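Local coordinates for uncharacterized protein (Bacillus thuringiensis serovar kurstaki, PDB 4XE7) that is a ParM-type bacterial actin-like protein that probably forms nucleotide-dependent filaments to segregate plasmid DNA, here without bound nucleotide, at residues Leu130-Ser133 against Met134-Ala138; Gln166-Glu169 against Met170-Glu174; Leu262-Asn265 against Lys266-Glu270; Glu349-Lys352 against Ala353-Met356. All coordinates share one frame; numbering follows the deposited sequence.

In the fold
The four contacts are local, each within a continuous run of eight or nine residues, and fall into two pairs on opposite sides of the chain's centre, as expected for a two-lobed actin-like protein. Contacts 1 and 2 belong to the lobe built on the eight-stranded sheet; their centres lie about 16 Å apart and Leu130 CD2 meets Leu171 CD2 at 4.2 Å. Contacts 3 and 4, with centres about 15 Å apart, belong to the part built on the five-stranded sheet, where Tyr267 OH and Asp350 OD2 approach to 2.5 Å in a probable hydrogen bond and Leu262 packs on Gln351. About 27 Å separates the nearest atoms of contacts 1 and 3.

Contact 1 (Leu130-Ser133 against Met134-Ala138); sequences LFTS and MAVAA
The Phe131 ring meets Met134 at its edge: SD lies 4.0 Å from Phe131 CD1, close to the ring plane, and 5.3 Å from the ring centroid. This is an edge-on Met-aromatic contact between residues three apart on the helix. Outside the two segments the same ring meets the imidazole of His175, the planes inclined by about 30°. The methionine chain runs straight beyond CG, chi2 177° and chi3 178°, which carries SD alongside the phenylalanine and sets CE 4.0 Å from Leu130 CD1. The sulfur thus serves the ring and the terminal methyl the leucine.

Beneath these side chains the helix keeps its i to i+4 bonding in four successive bonds, the first from Met134 N to Leu130 O and the last from Ala137 N to Ser133 O. Leu130 O is gripped twice, since Ser133 OG folds back to donate to it at 2.7 Å while Met134 N donates at 3.1 Å; the buried hydroxyl is satisfied within its own turn. Thr132 OG1 does likewise with Ile128 O.

All the touching residues are buried. Helix 123-140 packs on the eight-stranded sheet: Leu130 and Met134 lean on Phe150 of strand 145-154, Thr132 on strand 73-79, and Ser133 and Val136 on Phe36 of strand 33-45.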
ATOM      1  N   LEU A 130       2.307  -3.787 -13.549  1.00 17.07           N
ATOM      2  CA  LEU A 130       1.481  -4.920 -13.124  1.00 20.89           C
ATOM      3  C   LEU A 130       2.174  -6.248 -13.439  1.00 24.21           C
ATOM      4  O   LEU A 130       2.328  -7.094 -12.560  1.00 21.64           O
ATOM      5  CB  LEU A 130       0.097  -4.860 -13.789  1.00 21.65           C
ATOM      6  CG  LEU A 130      -0.731  -6.148 -13.808  1.00 21.37           C
ATOM      7  CD1 LEU A 130      -1.363  -6.427 -12.425  1.00 20.05           C
ATOM      8  CD2 LEU A 130      -1.803  -6.109 -14.871  1.00 26.16           C
ATOM      9  N   PHE A 131       2.594  -6.433 -14.690  1.00 21.98           N
ATOM     10  CA  PHE A 131       3.249  -7.685 -15.083  1.00 23.63           C
ATOM     11  C   PHE A 131       4.551  -7.873 -14.329  1.00 23.67           C
ATOM     12  O   PHE A 131       4.907  -8.988 -13.948  1.00 24.76           O
ATOM     13  CB  PHE A 131       3.519  -7.724 -16.590  1.00 20.43           C
ATOM     14  CG  PHE A 131       2.279  -7.887 -17.416  1.00 25.97           C
ATOM     15  CD1 PHE A 131       1.217  -8.638 -16.950  1.00 30.87           C
ATOM     16  CD2 PHE A 131       2.174  -7.286 -18.659  1.00 30.76           C
ATOM     17  CE1 PHE A 131       0.063  -8.792 -17.720  1.00 38.65           C
ATOM     18  CE2 PHE A 131       1.028  -7.434 -19.428  1.00 33.04           C
ATOM     19  CZ  PHE A 131      -0.025  -8.185 -18.964  1.00 35.08           C
ATOM     20  N   THR A 132       5.254  -6.772 -14.110  1.00 23.21           N
ATOM     21  CA  THR A 132       6.502  -6.818 -13.364  1.00 23.75           C
ATOM     22  C   THR A 132       6.247  -7.265 -11.931  1.00 23.80           C
ATOM     23  O   THR A 132       7.022  -8.059 -11.378  1.00 23.68           O
ATOM     24  CB  THR A 132       7.216  -5.449 -13.375  1.00 21.80           C
ATOM     25  OG1 THR A 132       7.555  -5.116 -14.724  1.00 29.20           O
ATOM     26  CG2 THR A 132       8.483  -5.488 -12.538  1.00 25.01           C
ATOM     27  N   SER A 133       5.156  -6.783 -11.330  1.00 24.04           N
ATOM     28  CA  SER A 133       4.848  -7.166  -9.953  1.00 24.59           C
ATOM     29  C   SER A 133       4.562  -8.674  -9.877  1.00 20.70           C
ATOM     30  O   SER A 133       5.037  -9.362  -8.956  1.00 20.22           O
ATOM     31  CB  SER A 133       3.665  -6.357  -9.397  1.00 23.77           C
ATOM     32  OG  SER A 133       2.416  -6.829  -9.892  1.00 25.96           O
ATOM     33  N   MET A 134       3.815  -9.185 -10.856  1.00 20.53           N
ATOM     34  CA  MET A 134       3.570 -10.626 -10.975  1.00 19.20           C
ATOM     35  C   MET A 134       4.871 -11.419 -11.083  1.00 17.44           C
ATOM     36  O   MET A 134       5.012 -12.484 -10.486  1.00 18.17           O
ATOM     37  CB  MET A 134       2.717 -10.943 -12.211  1.00 21.65           C
ATOM     38  CG  MET A 134       1.275 -10.513 -12.152  1.00 24.85           C
ATOM     39  SD  MET A 134       0.432 -10.866 -13.718  1.00 16.01           S
ATOM     40  CE  MET A 134      -1.222 -10.305 -13.263  1.00 26.58           C
ATOM     41  N   ALA A 135       5.802 -10.912 -11.892  1.00 22.32           N
ATOM     42  CA  ALA A 135       7.079 -11.597 -12.127  1.00 22.38           C
ATOM     43  C   ALA A 135       7.948 -11.630 -10.890  1.00 20.75           C
ATOM     44  O   ALA A 135       8.622 -12.629 -10.630  1.00 24.44           O
ATOM     45  CB  ALA A 135       7.858 -10.931 -13.280  1.00 21.51           C
ATOM     46  N   VAL A 136       7.959 -10.534 -10.144  1.00 17.26           N
ATOM     47  CA  VAL A 136       8.743 -10.488  -8.908  1.00 25.02           C
ATOM     48  C   VAL A 136       8.205 -11.482  -7.870  1.00 24.68           C
ATOM     49  O   VAL A 136       8.978 -12.205  -7.238  1.00 27.55           O
ATOM     50  CB  VAL A 136       8.778  -9.065  -8.297  1.00 24.54           C
ATOM     51  CG1 VAL A 136       9.539  -9.068  -6.949  1.00 20.93           C
ATOM     52  CG2 VAL A 136       9.445  -8.092  -9.270  1.00 20.23           C
ATOM     53  N   ALA A 137       6.889 -11.535  -7.703  1.00 21.18           N
ATOM     54  CA  ALA A 137       6.294 -12.504  -6.777  1.00 23.45           C
ATOM     55  C   ALA A 137       6.573 -13.930  -7.217  1.00 24.71           C
ATOM     56  O   ALA A 137       6.814 -14.820  -6.382  1.00 23.55           O
ATOM     57  CB  ALA A 137       4.807 -12.294  -6.660  1.00 16.19           C
ATOM     58  N   ALA A 138       6.516 -14.157  -8.528  1.00 23.90           N
ATOM     59  CA  ALA A 138       6.753 -15.499  -9.036  1.00 20.03           C
ATOM     60  C   ALA A 138       8.213 -15.884  -8.768  1.00 27.21           C
ATOM     61  O   ALA A 138       8.502 -17.009  -8.341  1.00 26.02           O
ATOM     62  CB  ALA A 138       6.411 -15.588 -10.515  1.00 21.78           C
TER

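Contact 2 (Gln166-Glu169 against Met170-Glu174); sequences QILE and MLYGE
Tyr172 folds back over Leu168, laying its ring across the last turn of the helix. Its CB lies 3.8 Å from Leu168 O, and CG, anti to the tyrosine's own carbonyl carbon (chi1 -69°), comes to 3.2 Å from the same oxygen. From there the ring spreads over the carbonyl: Leu168 O sits 3.1 Å above the ring plane, over its centre, and CD1, CD2, CE1 and CE2 all border on it. Farther out CZ reaches Leu168 CB, and OH ends beside Leu168 CB and CD1, touching CD1 at 3.5 Å. The two side chains meet at a slant.

Glu169 approaches a different part of the ring. Bent at chi2, its chain brings OE2 into the ring plane at the edge, 3.6 Å from Tyr172 CD2, with carboxylate and ring planes 89° apart.

Leu168 O also accepts from Tyr172 N at 2.9 Å, although the N-H...O angle is only 134°, and weakly from Leu171 N. Tyr172 is the first residue to depart from helical backbone angles, so this bond belongs to the closing turn. A water bridges Glu169 O and Tyr172 O, donating to each at 2.8 Å.

The turn leads from helix 164-171 into strand 173-179, entered through Gly173, whose backbone bonds to Ile193. Leu168 and Leu171 touch Phe150 of strand 145-154, Leu171 also touches Leu127 of helix 123-140, and Tyr172 rests on Ile193 of strand 188-200.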
ATOM      1  N   GLN A 166     -13.924  -6.766 -20.392  1.00 39.61           N
ATOM      2  CA  GLN A 166     -12.965  -6.095 -21.271  1.00 38.58           C
ATOM      3  C   GLN A 166     -11.588  -5.961 -20.630  1.00 35.49           C
ATOM      4  O   GLN A 166     -10.569  -6.137 -21.292  1.00 37.23           O
ATOM      5  CB  GLN A 166     -13.477  -4.711 -21.670  1.00 40.44           C
ATOM      6  CG  GLN A 166     -14.644  -4.750 -22.648  1.00 58.83           C
ATOM      7  CD  GLN A 166     -15.980  -5.034 -21.973  1.00 68.79           C
ATOM      8  OE1 GLN A 166     -16.156  -6.053 -21.300  1.00 70.72           O
ATOM      9  NE2 GLN A 166     -16.925  -4.121 -22.146  1.00 70.12           N
ATOM     10  N   ILE A 167     -11.562  -5.630 -19.344  1.00 35.68           N
ATOM     11  CA  ILE A 167     -10.310  -5.608 -18.603  1.00 31.62           C
ATOM     12  C   ILE A 167      -9.681  -6.993 -18.632  1.00 35.24           C
ATOM     13  O   ILE A 167      -8.494  -7.153 -18.929  1.00 32.65           O
ATOM     14  CB  ILE A 167     -10.518  -5.175 -17.143  1.00 35.58           C
ATOM     15  CG1 ILE A 167     -10.991  -3.720 -17.075  1.00 48.35           C
ATOM     16  CG2 ILE A 167      -9.246  -5.391 -16.322  1.00 39.97           C
ATOM     17  CD1 ILE A 167     -10.038  -2.727 -17.716  1.00 51.06           C
ATOM     18  N   LEU A 168     -10.493  -7.996 -18.326  1.00 24.45           N
ATOM     19  CA  LEU A 168      -9.999  -9.358 -18.265  1.00 23.41           C
ATOM     20  C   LEU A 168      -9.510  -9.853 -19.628  1.00 26.74           C
ATOM     21  O   LEU A 168      -8.530 -10.591 -19.697  1.00 22.14           O
ATOM     22  CB  LEU A 168     -11.079 -10.289 -17.712  1.00 27.04           C
ATOM     23  CG  LEU A 168     -11.460 -10.124 -16.234  1.00 32.16           C
ATOM     24  CD1 LEU A 168     -12.586 -11.069 -15.859  1.00 28.60           C
ATOM     25  CD2 LEU A 168     -10.251 -10.345 -15.300  1.00 28.64           C
ATOM     26  N   GLU A 169     -10.192  -9.437 -20.698  1.00 23.79           N
ATOM     27  CA  GLU A 169      -9.877  -9.862 -22.063  1.00 30.47           C
ATOM     28  C   GLU A 169      -8.546  -9.301 -22.537  1.00 27.31           C
ATOM     29  O   GLU A 169      -7.801  -9.950 -23.278  1.00 29.56           O
ATOM     30  CB  GLU A 169     -10.993  -9.426 -23.025  1.00 42.94           C
ATOM     31  CG  GLU A 169     -11.954 -10.527 -23.419  1.00 60.90           C
ATOM     32  CD  GLU A 169     -11.260 -11.653 -24.162  1.00 80.34           C
ATOM     33  OE1 GLU A 169     -10.269 -11.377 -24.878  1.00 78.95           O
ATOM     34  OE2 GLU A 169     -11.705 -12.813 -24.028  1.00 93.10           O
ATOM     35  N   MET A 170      -8.274  -8.070 -22.122  1.00 27.21           N
ATOM     36  CA  MET A 170      -6.982  -7.437 -22.313  1.00 30.33           C
ATOM     37  C   MET A 170      -5.871  -8.302 -21.706  1.00 28.95           C
ATOM     38  O   MET A 170      -4.802  -8.461 -22.299  1.00 26.63           O
ATOM     39  CB  MET A 170      -6.996  -6.041 -21.677  1.00 30.23           C
ATOM     40  CG  MET A 170      -5.738  -5.198 -21.862  1.00 31.18           C
ATOM     41  SD  MET A 170      -5.813  -3.680 -20.869  1.00 30.98           S
ATOM     42  CE  MET A 170      -5.310  -2.472 -22.089  1.00 56.41           C
ATOM     43  N   LEU A 171      -6.151  -8.892 -20.543  1.00 24.21           N
ATOM     44  CA  LEU A 171      -5.133  -9.615 -19.768  1.00 24.33           C
ATOM     45  C   LEU A 171      -4.967 -11.102 -20.101  1.00 31.62           C
ATOM     46  O   LEU A 171      -3.909 -11.678 -19.847  1.00 34.70           O
ATOM     47  CB  LEU A 171      -5.445  -9.490 -18.278  1.00 20.14           C
ATOM     48  CG  LEU A 171      -5.525  -8.059 -17.763  1.00 29.04           C
ATOM     49  CD1 LEU A 171      -5.791  -8.061 -16.267  1.00 34.69           C
ATOM     50  CD2 LEU A 171      -4.214  -7.346 -18.057  1.00 31.42           C
ATOM     51  N   TYR A 172      -6.007 -11.729 -20.640  1.00 28.60           N
ATOM     52  CA  TYR A 172      -5.939 -13.155 -20.939  1.00 31.18           C
ATOM     53  C   TYR A 172      -4.788 -13.445 -21.890  1.00 34.10           C
ATOM     54  O   TYR A 172      -4.464 -12.630 -22.754  1.00 36.49           O
ATOM     55  CB  TYR A 172      -7.250 -13.655 -21.554  1.00 36.61           C
ATOM     56  CG  TYR A 172      -8.428 -13.663 -20.607  1.00 41.57           C
ATOM     57  CD1 TYR A 172      -8.249 -13.859 -19.242  1.00 44.16           C
ATOM     58  CD2 TYR A 172      -9.722 -13.481 -21.081  1.00 41.81           C
ATOM     59  CE1 TYR A 172      -9.329 -13.870 -18.374  1.00 46.54           C
ATOM     60  CE2 TYR A 172     -10.803 -13.492 -20.228  1.00 41.93           C
ATOM     61  CZ  TYR A 172     -10.604 -13.686 -18.876  1.00 48.31           C
ATOM     62  OH  TYR A 172     -11.683 -13.694 -18.024  1.00 49.40           O
ATOM     63  N   GLY A 173      -4.165 -14.602 -21.720  1.00 34.36           N
ATOM     64  CA  GLY A 173      -3.096 -15.005 -22.604  1.00 33.13           C
ATOM     65  C   GLY A 173      -1.769 -15.215 -21.914  1.00 36.66           C
ATOM     66  O   GLY A 173      -1.678 -15.335 -20.684  1.00 34.67           O
ATOM     67  N   GLU A 174      -0.725 -15.258 -22.729  1.00 27.86           N
ATOM     68  CA  GLU A 174       0.601 -15.577 -22.256  1.00 30.17           C
ATOM     69  C   GLU A 174       1.449 -14.315 -22.249  1.00 36.12           C
ATOM     70  O   GLU A 174       1.313 -13.476 -23.129  1.00 33.14           O
ATOM     71  CB  GLU A 174       1.223 -16.659 -23.134  1.00 38.62           C
ATOM     72  CG  GLU A 174       2.440 -17.328 -22.527  1.00 56.07           C
ATOM     73  CD  GLU A 174       3.083 -18.323 -23.471  1.00 61.84           C
ATOM     74  OE1 GLU A 174       4.226 -18.067 -23.907  1.00 62.29           O
ATOM     75  OE2 GLU A 174       2.445 -19.358 -23.770  1.00 58.50           O
TER
HETATM   76  O   HOH W   1      -6.196 -11.707 -24.736  1.00 31.74           O

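Contact 3 (Leu262-Asn265 against Lys266-Glu270); sequences LGTN and KYIDE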
ATOM      1  N   LEU A 262      -7.695  17.347   6.681  1.00 28.52           N
ATOM      2  CA  LEU A 262      -7.290  16.895   8.012  1.00 27.42           C
ATOM      3  C   LEU A 262      -6.261  15.758   7.900  1.00 31.77           C
ATOM      4  O   LEU A 262      -6.625  14.598   7.674  1.00 37.61           O
ATOM      5  CB  LEU A 262      -8.512  16.443   8.828  1.00 25.30           C
ATOM      6  CG  LEU A 262      -8.240  16.017  10.280  1.00 27.16           C
ATOM      7  CD1 LEU A 262      -7.502  17.104  11.077  1.00 28.11           C
ATOM      8  CD2 LEU A 262      -9.535  15.641  11.008  1.00 33.80           C
ATOM      9  N   GLY A 263      -4.981  16.099   8.061  1.00 28.58           N
ATOM     10  CA  GLY A 263      -3.882  15.160   7.877  1.00 20.42           C
ATOM     11  C   GLY A 263      -3.054  15.038   9.145  1.00 22.48           C
ATOM     12  O   GLY A 263      -3.269  15.796  10.084  1.00 21.33           O
ATOM     13  N   THR A 264      -2.120  14.092   9.182  1.00 22.22           N
ATOM     14  CA  THR A 264      -1.176  14.022  10.307  1.00 29.51           C
ATOM     15  C   THR A 264      -0.004  15.011  10.190  1.00 24.85           C
ATOM     16  O   THR A 264       0.661  15.317  11.198  1.00 22.11           O
ATOM     17  CB  THR A 264      -0.570  12.615  10.455  1.00 25.03           C
ATOM     18  OG1 THR A 264       0.027  12.228   9.206  1.00 24.66           O
ATOM     19  CG2 THR A 264      -1.648  11.602  10.883  1.00 14.35           C
ATOM     20  N   ASN A 265       0.239  15.497   8.971  1.00 23.59           N
ATOM     21  CA  ASN A 265       1.401  16.331   8.672  1.00 25.89           C
ATOM     22  C   ASN A 265       1.603  17.471   9.665  1.00 25.84           C
ATOM     23  O   ASN A 265       2.655  17.575  10.301  1.00 21.50           O
ATOM     24  CB  ASN A 265       1.306  16.914   7.245  1.00 25.15           C
ATOM     25  CG  ASN A 265       1.708  15.916   6.174  1.00 25.97           C
ATOM     26  OD1 ASN A 265       2.306  14.874   6.464  1.00 28.78           O
ATOM     27  ND2 ASN A 265       1.393  16.239   4.923  1.00 27.79           N
ATOM     28  N   LYS A 266       0.598  18.323   9.814  1.00 21.82           N
ATOM     29  CA  LYS A 266       0.771  19.480  10.688  1.00 29.13           C
ATOM     30  C   LYS A 266       0.992  19.092  12.157  1.00 20.13           C
ATOM     31  O   LYS A 266       1.659  19.820  12.882  1.00 20.26           O
ATOM     32  CB  LYS A 266      -0.427  20.415  10.561  1.00 39.55           C
ATOM     33  CG  LYS A 266      -0.874  20.582   9.118  1.00 55.09           C
ATOM     34  CD  LYS A 266      -1.294  22.004   8.806  1.00 57.00           C
ATOM     35  CE  LYS A 266      -1.450  22.200   7.311  1.00 58.36           C
ATOM     36  NZ  LYS A 266      -1.959  23.561   6.987  1.00 66.00           N
ATOM     37  N   TYR A 267       0.444  17.951  12.591  1.00 18.73           N
ATOM     38  CA  TYR A 267       0.581  17.515  13.989  1.00 19.02           C
ATOM     39  C   TYR A 267       1.986  17.003  14.247  1.00 19.12           C
ATOM     40  O   TYR A 267       2.589  17.265  15.297  1.00 19.17           O
ATOM     41  CB  TYR A 267      -0.461  16.434  14.345  1.00 13.30           C
ATOM     42  CG  TYR A 267      -1.879  16.943  14.214  1.00 17.71           C
ATOM     43  CD1 TYR A 267      -2.567  17.452  15.321  1.00 28.35           C
ATOM     44  CD2 TYR A 267      -2.524  16.967  12.963  1.00 14.44           C
ATOM     45  CE1 TYR A 267      -3.874  17.949  15.184  1.00 28.21           C
ATOM     46  CE2 TYR A 267      -3.802  17.464  12.817  1.00 17.27           C
ATOM     47  CZ  TYR A 267      -4.481  17.947  13.933  1.00 22.16           C
ATOM     48  OH  TYR A 267      -5.760  18.437  13.781  1.00 24.50           O
ATOM     49  N   ILE A 268       2.500  16.264  13.278  1.00 25.03           N
ATOM     50  CA  ILE A 268       3.863  15.751  13.336  1.00 25.10           C
ATOM     51  C   ILE A 268       4.881  16.902  13.279  1.00 20.72           C
ATOM     52  O   ILE A 268       5.862  16.907  14.032  1.00 19.53           O
ATOM     53  CB  ILE A 268       4.096  14.727  12.196  1.00 23.92           C
ATOM     54  CG1 ILE A 268       3.308  13.443  12.524  1.00 25.44           C
ATOM     55  CG2 ILE A 268       5.607  14.483  11.975  1.00 18.35           C
ATOM     56  CD1 ILE A 268       3.060  12.492  11.337  1.00 19.67           C
ATOM     57  N   ASP A 269       4.617  17.898  12.432  1.00 13.70           N
ATOM     58  CA  ASP A 269       5.538  19.028  12.327  1.00 16.87           C
ATOM     59  C   ASP A 269       5.667  19.723  13.662  1.00 17.00           C
ATOM     60  O   ASP A 269       6.781  20.080  14.078  1.00 16.14           O
ATOM     61  CB  ASP A 269       5.096  20.026  11.261  1.00 18.23           C
ATOM     62  CG  ASP A 269       5.152  19.433   9.861  1.00 22.84           C
ATOM     63  OD1 ASP A 269       5.854  18.419   9.690  1.00 32.60           O
ATOM     64  OD2 ASP A 269       4.509  19.978   8.946  1.00 30.47           O
ATOM     65  N   GLU A 270       4.538  19.896  14.341  1.00 20.10           N
ATOM     66  CA  GLU A 270       4.535  20.565  15.635  1.00 24.41           C
ATOM     67  C   GLU A 270       5.297  19.749  16.666  1.00 23.59           C
ATOM     68  O   GLU A 270       6.063  20.309  17.473  1.00 17.80           O
ATOM     69  CB  GLU A 270       3.107  20.815  16.110  1.00 30.68           C
ATOM     70  CG  GLU A 270       3.019  21.611  17.389  1.00 41.06           C
ATOM     71  CD  GLU A 270       1.598  22.044  17.702  1.00 58.72           C
ATOM     72  OE1 GLU A 270       0.651  21.456  17.131  1.00 58.78           O
ATOM     73  OE2 GLU A 270       1.433  22.978  18.515  1.00 70.26           O
TER
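Tyr267 turns CG away from its own carbonyl carbon (chi1 -62°), sending its ring back along the incoming loop to Leu262, whose extended chi1 of -177° brings CD1 to meet it. Leu262 CD1 lies 3.5 Å from Tyr267 OH and 4.1 Å from CE2, at the rim of the ring near its plane. The same ring edge runs past the backbone: Gly263 O is 3.2 Å from Tyr267 CD2, and Thr264 O also lies at the edge, in plane.

One turn on, Thr264 and Ile268 stand side by side, with Ile268 CD1 3.7 Å from both CB and OG1 of Thr264. Their backbones are joined by a straight bond, Ile268 N to Thr264 O at 2.9 Å and 167°, and Tyr267 N adds a weak one to the same oxygen. The next bond along, Asp269 N to Asn265 O, continues the helix.

Two polar ends have partners on other helices: the Tyr267 hydroxyl has Asp350 of helix 337-362, and Asp269 OD1 forms a salt bridge with Arg300 NE. Thr264, Tyr267 and Ile268 all touch Phe376. The loop from strand 251-260 thus runs into the first turn of helix 265-279, a strand-to-helix connection in the five-stranded-sheet part of the actin-like fold.

Contact 4 (Glu349-Lys352 against Ala353-Met356); sequences EDQK and ASLM
Leu355 settles over the carbonyl of Gln351, its CG 3.1 Å from Gln351 O, while Leu355 N donates to that oxygen at 2.8 Å and 167°. The Gln351 side chain crosses the leucine at a slant, with OE1 4.0 Å from Leu355 CG. On a neighbouring strip of the helix, Lys352 and Met356 run side by side in the same direction; their CG atoms are 4.1 Å apart, and Met356 CG also lies 3.2 Å from Lys352 O.

A water links Gln351 to Ser354: it donates to OE1 at 2.9 Å and stands 2.6 Å from Ser354 OG. With chi1 at 167° Ser354 OG swings opposite the backbone N, toward that water.

These residues form two turns of the long helix 337-362, which packs on the five-stranded sheet of the actin-like fold, and the N-H groups of Ala353 to Met356 donate in turn to the carbonyls of Glu349 to Lys352.

Farther out, the amide of Gln351 is fixed at its other end, NE2 donating to Ser242 OG and more weakly bonded to Tyr347 OH. Gln351 rests on Leu237 and Leu355 on Asn235, both of strand 232-237, and Leu355 O accepts a bond from Asn367 ND2.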
ATOM      1  N   GLU A 349      -8.407  13.771  18.855  1.00 20.61           N
ATOM      2  CA  GLU A 349      -9.574  14.563  19.207  1.00 23.66           C
ATOM      3  C   GLU A 349     -10.153  15.277  17.972  1.00 20.45           C
ATOM      4  O   GLU A 349     -11.374  15.294  17.750  1.00 21.81           O
ATOM      5  CB  GLU A 349      -9.189  15.564  20.312  1.00 26.63           C
ATOM      6  CG  GLU A 349     -10.360  16.341  20.903  1.00 44.45           C
ATOM      7  CD  GLU A 349     -11.502  15.439  21.344  1.00 61.49           C
ATOM      8  OE1 GLU A 349     -11.291  14.594  22.242  1.00 52.91           O
ATOM      9  OE2 GLU A 349     -12.617  15.579  20.790  1.00 77.53           O
ATOM     10  N   ASP A 350      -9.290  15.842  17.142  1.00 22.58           N
ATOM     11  CA  ASP A 350      -9.770  16.481  15.919  1.00 21.61           C
ATOM     12  C   ASP A 350     -10.385  15.466  14.957  1.00 23.64           C
ATOM     13  O   ASP A 350     -11.421  15.721  14.342  1.00 15.87           O
ATOM     14  CB  ASP A 350      -8.639  17.243  15.242  1.00 21.60           C
ATOM     15  CG  ASP A 350      -8.264  18.494  16.015  1.00 34.22           C
ATOM     16  OD1 ASP A 350      -9.138  18.990  16.773  1.00 27.79           O
ATOM     17  OD2 ASP A 350      -7.118  18.973  15.867  1.00 25.53           O
ATOM     18  N   GLN A 351      -9.762  14.300  14.844  1.00 20.18           N
ATOM     19  CA  GLN A 351     -10.370  13.237  14.063  1.00 21.11           C
ATOM     20  C   GLN A 351     -11.682  12.761  14.681  1.00 21.81           C
ATOM     21  O   GLN A 351     -12.627  12.435  13.960  1.00 17.85           O
ATOM     22  CB  GLN A 351      -9.400  12.065  13.912  1.00 15.34           C
ATOM     23  CG  GLN A 351      -8.325  12.317  12.805  1.00 17.91           C
ATOM     24  CD  GLN A 351      -8.925  12.273  11.381  1.00 22.54           C
ATOM     25  OE1 GLN A 351     -10.119  12.049  11.204  1.00 18.14           O
ATOM     26  NE2 GLN A 351      -8.091  12.488  10.378  1.00 24.81           N
ATOM     27  N   LYS A 352     -11.733  12.704  16.011  1.00 19.96           N
ATOM     28  CA  LYS A 352     -12.964  12.268  16.680  1.00 22.01           C
ATOM     29  C   LYS A 352     -14.159  13.116  16.252  1.00 19.99           C
ATOM     30  O   LYS A 352     -15.201  12.596  15.863  1.00 20.31           O
ATOM     31  CB  LYS A 352     -12.814  12.334  18.202  1.00 19.77           C
ATOM     32  CG  LYS A 352     -14.067  11.818  18.925  1.00 31.89           C
ATOM     33  CD  LYS A 352     -14.325  12.536  20.241  1.00 34.95           C
ATOM     34  CE  LYS A 352     -15.503  11.913  20.998  1.00 37.47           C
ATOM     35  NZ  LYS A 352     -15.101  10.967  22.071  1.00 30.68           N
ATOM     36  N   ALA A 353     -13.997  14.432  16.330  1.00 20.30           N
ATOM     37  CA  ALA A 353     -15.049  15.355  15.941  1.00 27.40           C
ATOM     38  C   ALA A 353     -15.470  15.128  14.482  1.00 26.69           C
ATOM     39  O   ALA A 353     -16.651  15.147  14.161  1.00 24.20           O
ATOM     40  CB  ALA A 353     -14.590  16.799  16.147  1.00 25.64           C
ATOM     41  N   SER A 354     -14.494  14.897  13.610  1.00 17.64           N
ATOM     42  CA  SER A 354     -14.767  14.654  12.193  1.00 20.34           C
ATOM     43  C   SER A 354     -15.516  13.332  11.945  1.00 16.51           C
ATOM     44  O   SER A 354     -16.507  13.274  11.190  1.00 14.88           O
ATOM     45  CB  SER A 354     -13.438  14.653  11.418  1.00 19.49           C
ATOM     46  OG  SER A 354     -13.611  14.125  10.115  1.00 33.66           O
ATOM     47  N   LEU A 355     -15.010  12.270  12.572  1.00 20.24           N
ATOM     48  CA  LEU A 355     -15.556  10.925  12.416  1.00 20.79           C
ATOM     49  C   LEU A 355     -16.949  10.781  13.015  1.00 23.02           C
ATOM     50  O   LEU A 355     -17.804  10.059  12.475  1.00 16.34           O
ATOM     51  CB  LEU A 355     -14.625   9.897  13.065  1.00 17.18           C
ATOM     52  CG  LEU A 355     -13.235   9.813  12.440  1.00 21.46           C
ATOM     53  CD1 LEU A 355     -12.310   9.009  13.312  1.00 13.74           C
ATOM     54  CD2 LEU A 355     -13.343   9.183  11.068  1.00 19.48           C
ATOM     55  N   MET A 356     -17.175  11.436  14.147  1.00 17.40           N
ATOM     56  CA  MET A 356     -18.507  11.365  14.774  1.00 20.18           C
ATOM     57  C   MET A 356     -19.519  12.116  13.909  1.00 22.89           C
ATOM     58  O   MET A 356     -20.609  11.622  13.652  1.00 17.13           O
ATOM     59  CB  MET A 356     -18.479  11.915  16.210  1.00 15.47           C
ATOM     60  CG  MET A 356     -17.697  11.004  17.183  1.00 23.64           C
ATOM     61  SD  MET A 356     -18.446   9.361  17.513  1.00 18.04           S
ATOM     62  CE  MET A 356     -19.669   9.788  18.751  1.00 49.49           C
TER
HETATM   63  O   HOH W   2     -11.890  12.576   9.027  1.00 26.22           O